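Local coordinates for protein glycoside hydrolase, GH17 family (Formosa sp. Hel1_33_131, PDB 6FCG) that probably hydrolyses internal beta-1,3-glucosidic bonds of laminarin, as an endo-acting laminarinase of glycoside hydrolase family 17, at residues 76-81 and 351-356; 372-375 and 379-382. One frame throughout, in Å; residues are numbered along the deposited sequence.

Contact 1 of 2, residues 76-81 and 351-356; sequences KILHAM and EAFDEP
The ring of Phe353 points its far end at one side of helix 68-80 and is met there by two branched side chains, Ile77 and Leu78. Ile77 approaches with both branches at the same ring carbon: Ile77 CG2 lies 4.1 Å from Phe353 CZ, and Ile77 CD1 is 4.2 Å from Phe353 CZ. In Ile77 CG2 is anti to the backbone N and CG1 stands beside that N (chi1 -68°), an arrangement that carries both branches to the tip of the ring at an oblique angle. Leu78 works through one methyl. Leu78 CD2 sits 3.7 Å from Ala352 CB and 4.2 Å from Phe353 CE2, bridging the small alanine and the neighbouring ring. No hydrogen bond crosses between 76-81 and 351-356; the contact is wholly apolar, and all four touching residues are buried. Phe373 adds a second ring beside Phe353, and Arg397 makes a cation-pi contact with Phe353. Leu78 also reaches Ile83 and Leu86 of strand 83-87. The peptide bond before Glu351 is cis, and Ala352 is tied by its backbone to Ser53 of strand 50-53. Joining the first strand and the helix that follows it to a late segment beyond strand 301-305 is consistent with closure of a (beta/alpha)8 TIM barrel, the fold of family 17.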
loop_
_atom_site.group_PDB
_atom_site.type_symbol
_atom_site.label_atom_id
_atom_site.label_comp_id
_atom_site.label_asym_id
_atom_site.label_seq_id
_atom_site.Cartn_x
_atom_site.Cartn_y
_atom_site.Cartn_z
ATOM N N LYS A 76 12.038 42.619 -21.744
ATOM C CA LYS A 76 11.649 43.843 -21.045
ATOM C C LYS A 76 11.315 43.541 -19.586
ATOM O O LYS A 76 11.786 44.254 -18.696
ATOM C CB LYS A 76 10.492 44.572 -21.728
ATOM C CG LYS A 76 10.807 45.126 -23.119
ATOM C CD LYS A 76 9.875 46.262 -23.540
ATOM C CE LYS A 76 9.730 46.419 -25.050
ATOM N NZ LYS A 76 8.367 46.181 -25.574
ATOM N N ILE A 77 10.546 42.468 -19.355
ATOM C CA ILE A 77 10.211 41.999 -18.012
ATOM C C ILE A 77 11.456 41.673 -17.168
ATOM O O ILE A 77 11.557 42.076 -15.989
ATOM C CB ILE A 77 9.286 40.764 -18.065
ATOM C CG1 ILE A 77 7.918 41.143 -18.590
ATOM C CG2 ILE A 77 9.135 40.108 -16.684
ATOM C CD1 ILE A 77 7.153 39.993 -19.185
ATOM N N LEU A 78 12.390 40.929 -17.736
ATOM C CA LEU A 78 13.578 40.554 -16.990
ATOM C C LEU A 78 14.423 41.758 -16.688
ATOM O O LEU A 78 15.025 41.854 -15.608
ATOM C CB LEU A 78 14.397 39.506 -17.763
ATOM C CG LEU A 78 13.725 38.151 -17.987
ATOM C CD1 LEU A 78 14.688 37.223 -18.698
ATOM C CD2 LEU A 78 13.267 37.536 -16.678
ATOM N N HIS A 79 14.552 42.641 -17.670
ATOM C CA HIS A 79 15.374 43.839 -17.519
ATOM C C HIS A 79 14.827 44.747 -16.425
ATOM O O HIS A 79 15.599 45.304 -15.632
ATOM C CB HIS A 79 15.461 44.600 -18.845
ATOM C CG HIS A 79 16.298 45.828 -18.767
ATOM N ND1 HIS A 79 17.659 45.810 -18.996
ATOM C CD2 HIS A 79 15.986 47.095 -18.411
ATOM C CE1 HIS A 79 18.143 47.025 -18.814
ATOM N NE2 HIS A 79 17.149 47.815 -18.448
ATOM N N ALA A 80 13.507 44.858 -16.357
ATOM C CA ALA A 80 12.832 45.629 -15.314
ATOM C C ALA A 80 13.157 45.124 -13.913
ATOM O O ALA A 80 13.259 45.912 -12.987
ATOM C CB ALA A 80 11.326 45.610 -15.542
ATOM N N MET A 81 13.340 43.809 -13.786
ATOM C CA MET A 81 13.752 43.108 -12.559
ATOM C C MET A 81 15.233 43.163 -12.196
ATOM O O MET A 81 15.621 42.527 -11.232
ATOM C CB MET A 81 13.508 41.623 -12.755
ATOM C CG MET A 81 12.244 41.050 -12.215
ATOM S SD MET A 81 12.307 39.272 -12.555
ATOM C CE MET A 81 13.497 38.782 -11.285
ATOM N N GLU A 351 13.925 29.041 -12.941
ATOM C CA GLU A 351 14.121 29.704 -14.245
ATOM C C GLU A 351 13.242 30.974 -14.298
ATOM O O GLU A 351 12.476 31.243 -13.364
ATOM C CB GLU A 351 13.899 28.750 -15.445
ATOM C CG GLU A 351 12.466 28.444 -15.822
ATOM C CD GLU A 351 12.242 27.594 -17.049
ATOM O OE1 GLU A 351 12.568 27.979 -18.192
ATOM O OE2 GLU A 351 11.646 26.531 -16.819
ATOM N N ALA A 352 13.336 31.744 -15.369
ATOM C CA ALA A 352 12.534 32.966 -15.474
ATOM C C ALA A 352 11.037 32.681 -15.535
ATOM O O ALA A 352 10.282 33.153 -14.672
ATOM C CB ALA A 352 12.955 33.801 -16.663
ATOM N N PHE A 353 10.632 31.895 -16.526
ATOM C CA PHE A 353 9.212 31.576 -16.788
ATOM C C PHE A 353 8.965 30.065 -16.800
ATOM O O PHE A 353 9.756 29.299 -17.296
ATOM C CB PHE A 353 8.772 32.145 -18.148
ATOM C CG PHE A 353 8.896 33.648 -18.269
ATOM C CD1 PHE A 353 7.846 34.475 -17.913
ATOM C CD2 PHE A 353 10.074 34.230 -18.716
ATOM C CE1 PHE A 353 7.959 35.839 -17.990
ATOM C CE2 PHE A 353 10.193 35.617 -18.802
ATOM C CZ PHE A 353 9.141 36.418 -18.438
ATOM N N ASP A 354 7.833 29.643 -16.266
ATOM C CA ASP A 354 7.363 28.263 -16.429
ATOM C C ASP A 354 7.382 27.913 -17.908
ATOM O O ASP A 354 6.976 28.704 -18.761
ATOM C CB ASP A 354 5.917 28.083 -15.924
ATOM C CG ASP A 354 5.805 28.102 -14.423
ATOM O OD1 ASP A 354 6.826 28.026 -13.726
ATOM O OD2 ASP A 354 4.667 28.233 -13.933
ATOM N N GLU A 355 7.852 26.710 -18.183
ATOM C CA GLU A 355 7.968 26.199 -19.532
ATOM C C GLU A 355 7.247 24.859 -19.598
ATOM O O GLU A 355 7.791 23.837 -19.197
ATOM C CB GLU A 355 9.444 26.064 -19.898
ATOM C CG GLU A 355 10.126 27.423 -20.133
ATOM C CD GLU A 355 11.349 27.326 -21.025
ATOM O OE1 GLU A 355 12.491 27.111 -20.514
ATOM O OE2 GLU A 355 11.178 27.390 -22.247
ATOM N N PRO A 356 6.008 24.874 -20.108
ATOM C CA PRO A 356 5.199 23.659 -20.081
ATOM C C PRO A 356 5.523 22.559 -21.113
ATOM O O PRO A 356 4.854 21.537 -21.119
ATOM C CB PRO A 356 3.780 24.179 -20.265
ATOM C CG PRO A 356 3.924 25.440 -21.017
ATOM C CD PRO A 356 5.354 25.932 -20.909
#

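Contact 2 of 2, residues 372-375 and 379-382; sequences LFTV and AKYV
Lys380, lying along the backbone of Leu372 and Phe373, ends in an NZ gripped by three groups: a salt bridge to Asp354 OD1 and hydrogen bonds to Gly371 O and Ser310 OG. Its side chain runs extended beyond CG, with chi3 at -179°, and this carries the amine past the facing segment. On the way Lys380 CG lies 3.5 Å from Leu372 O, and Lys380 CE 4.0 Å from Phe373 O. Leu372 O also accepts the one hydrogen bond between the segments, from Lys380 N at 3.1 Å. The donor lies in the carbonyl plane, with an N-H...O angle of 158°. Phe373 and Ala379 form a single beta bridge, their CA atoms 4.6 Å apart, so the chain folds back on itself across residues 376-378. Within the turn Thr374 OG1 accepts a hydrogen bond from Lys378 N and a weak one from Asp376 N.

Apolar side chains pack at the bridge and beside it. Leu372 CD2 meets Val382 CG1 at 3.8 Å, the two side chains approaching at a slant. Phe373 CE2 is 4.2 Å from Ala379 CB, with Phe373 CD2 nearer still, 4.0 Å from Ala379 CA. A methionine in place of Lys380 would probably leave the Asp354 carboxylate without its charged mate and the oxygens of Gly371 and Ser310 without the amine between them. With a carboxylate and two neutral oxygens about it, and Glu326 and Glu329 beside its side chain, the buried Lys380 amine is likely to stay protonated, its charge offset within the protein.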
loop_
_atom_site.group_PDB
_atom_site.type_symbol
_atom_site.label_atom_id
_atom_site.label_comp_id
_atom_site.label_asym_id
_atom_site.label_seq_id
_atom_site.Cartn_x
_atom_site.Cartn_y
_atom_site.Cartn_z
ATOM N N LEU A 372 9.821 31.906 -12.033
ATOM C CA LEU A 372 9.427 32.967 -11.107
ATOM C C LEU A 372 8.076 33.521 -11.546
ATOM O O LEU A 372 7.320 34.076 -10.736
ATOM C CB LEU A 372 10.467 34.061 -11.070
ATOM C CG LEU A 372 11.887 33.636 -10.764
ATOM C CD1 LEU A 372 12.811 34.825 -10.934
ATOM C CD2 LEU A 372 12.028 33.054 -9.373
ATOM N N PHE A 373 7.777 33.391 -12.832
ATOM C CA PHE A 373 6.472 33.760 -13.395
ATOM C C PHE A 373 5.793 32.517 -13.937
ATOM O O PHE A 373 6.477 31.540 -14.327
ATOM C CB PHE A 373 6.621 34.730 -14.595
ATOM C CG PHE A 373 7.301 36.027 -14.281
ATOM C CD1 PHE A 373 8.667 36.158 -14.364
ATOM C CD2 PHE A 373 6.547 37.147 -13.928
ATOM C CE1 PHE A 373 9.274 37.355 -14.067
ATOM C CE2 PHE A 373 7.162 38.352 -13.626
ATOM C CZ PHE A 373 8.527 38.457 -13.711
ATOM N N THR A 374 4.463 32.610 -14.075
ATOM C CA THR A 374 3.649 31.546 -14.684
ATOM C C THR A 374 3.775 31.705 -16.186
ATOM O O THR A 374 4.288 32.709 -16.657
ATOM C CB THR A 374 2.155 31.526 -14.264
ATOM O OG1 THR A 374 1.396 32.567 -14.908
ATOM C CG2 THR A 374 1.964 31.579 -12.764
ATOM N N VAL A 375 3.303 30.731 -16.946
ATOM C CA VAL A 375 3.366 30.847 -18.415
ATOM C C VAL A 375 2.579 32.110 -18.890
ATOM O O VAL A 375 3.000 32.793 -19.802
ATOM C CB VAL A 375 3.000 29.535 -19.164
ATOM C CG1 VAL A 375 1.536 29.205 -18.999
ATOM C CG2 VAL A 375 3.325 29.642 -20.641
ATOM N N ALA A 379 3.051 36.851 -11.647
ATOM C CA ALA A 379 4.197 36.812 -10.756
ATOM C C ALA A 379 3.858 35.942 -9.555
ATOM O O ALA A 379 2.913 36.222 -8.833
ATOM C CB ALA A 379 4.568 38.223 -10.304
ATOM N N LYS A 380 4.670 34.913 -9.335
ATOM C CA LYS A 380 4.537 34.050 -8.166
ATOM C C LYS A 380 4.996 34.780 -6.916
ATOM O O LYS A 380 5.678 35.811 -7.000
ATOM C CB LYS A 380 5.369 32.780 -8.333
ATOM C CG LYS A 380 4.890 31.865 -9.450
ATOM C CD LYS A 380 5.911 30.784 -9.731
ATOM C CE LYS A 380 5.470 29.873 -10.871
ATOM N NZ LYS A 380 6.439 28.757 -11.125
ATOM N N TYR A 381 4.643 34.226 -5.766
ATOM C CA TYR A 381 4.909 34.834 -4.465
ATOM C C TYR A 381 6.251 35.540 -4.344
ATOM O O TYR A 381 6.332 36.674 -3.841
ATOM C CB TYR A 381 4.775 33.805 -3.334
ATOM C CG TYR A 381 5.021 34.427 -1.977
ATOM C CD1 TYR A 381 4.094 35.314 -1.419
ATOM C CD2 TYR A 381 6.206 34.181 -1.275
ATOM C CE1 TYR A 381 4.327 35.912 -0.192
ATOM C CE2 TYR A 381 6.455 34.770 -0.050
ATOM C CZ TYR A 381 5.513 35.634 0.491
ATOM O OH TYR A 381 5.740 36.196 1.726
ATOM N N VAL A 382 7.299 34.862 -4.808
ATOM C CA VAL A 382 8.659 35.407 -4.811
ATOM C C VAL A 382 8.783 36.849 -5.328
ATOM O O VAL A 382 9.617 37.595 -4.812
ATOM C CB VAL A 382 9.628 34.455 -5.561
ATOM C CG1 VAL A 382 9.280 34.315 -7.035
ATOM C CG2 VAL A 382 11.081 34.866 -5.383
#

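From the N terminus the chain passes through strand 50-53 into helix 68-80, whose last turn, with Met81 after it, supplies 76-81. Contact 1 then closes a loop of 269 residues that holds most of the barrel, when 351-356 returns to that helix. Contact 2 follows in series, neither nested nor crossing, and closes a tight turn of three residues between 372-375 and 379-382. The contacts lie about 9 Å apart, centre to centre, and touch directly: Ala352 O lies 3.0 Å from Leu372 N, a probable hydrogen bond, and Ile77 CG2 packs on Phe373 CZ. Residues 372-375 thus lie against both halves of contact 1, connecting helix 68-80 with the region leading to helix 384-388.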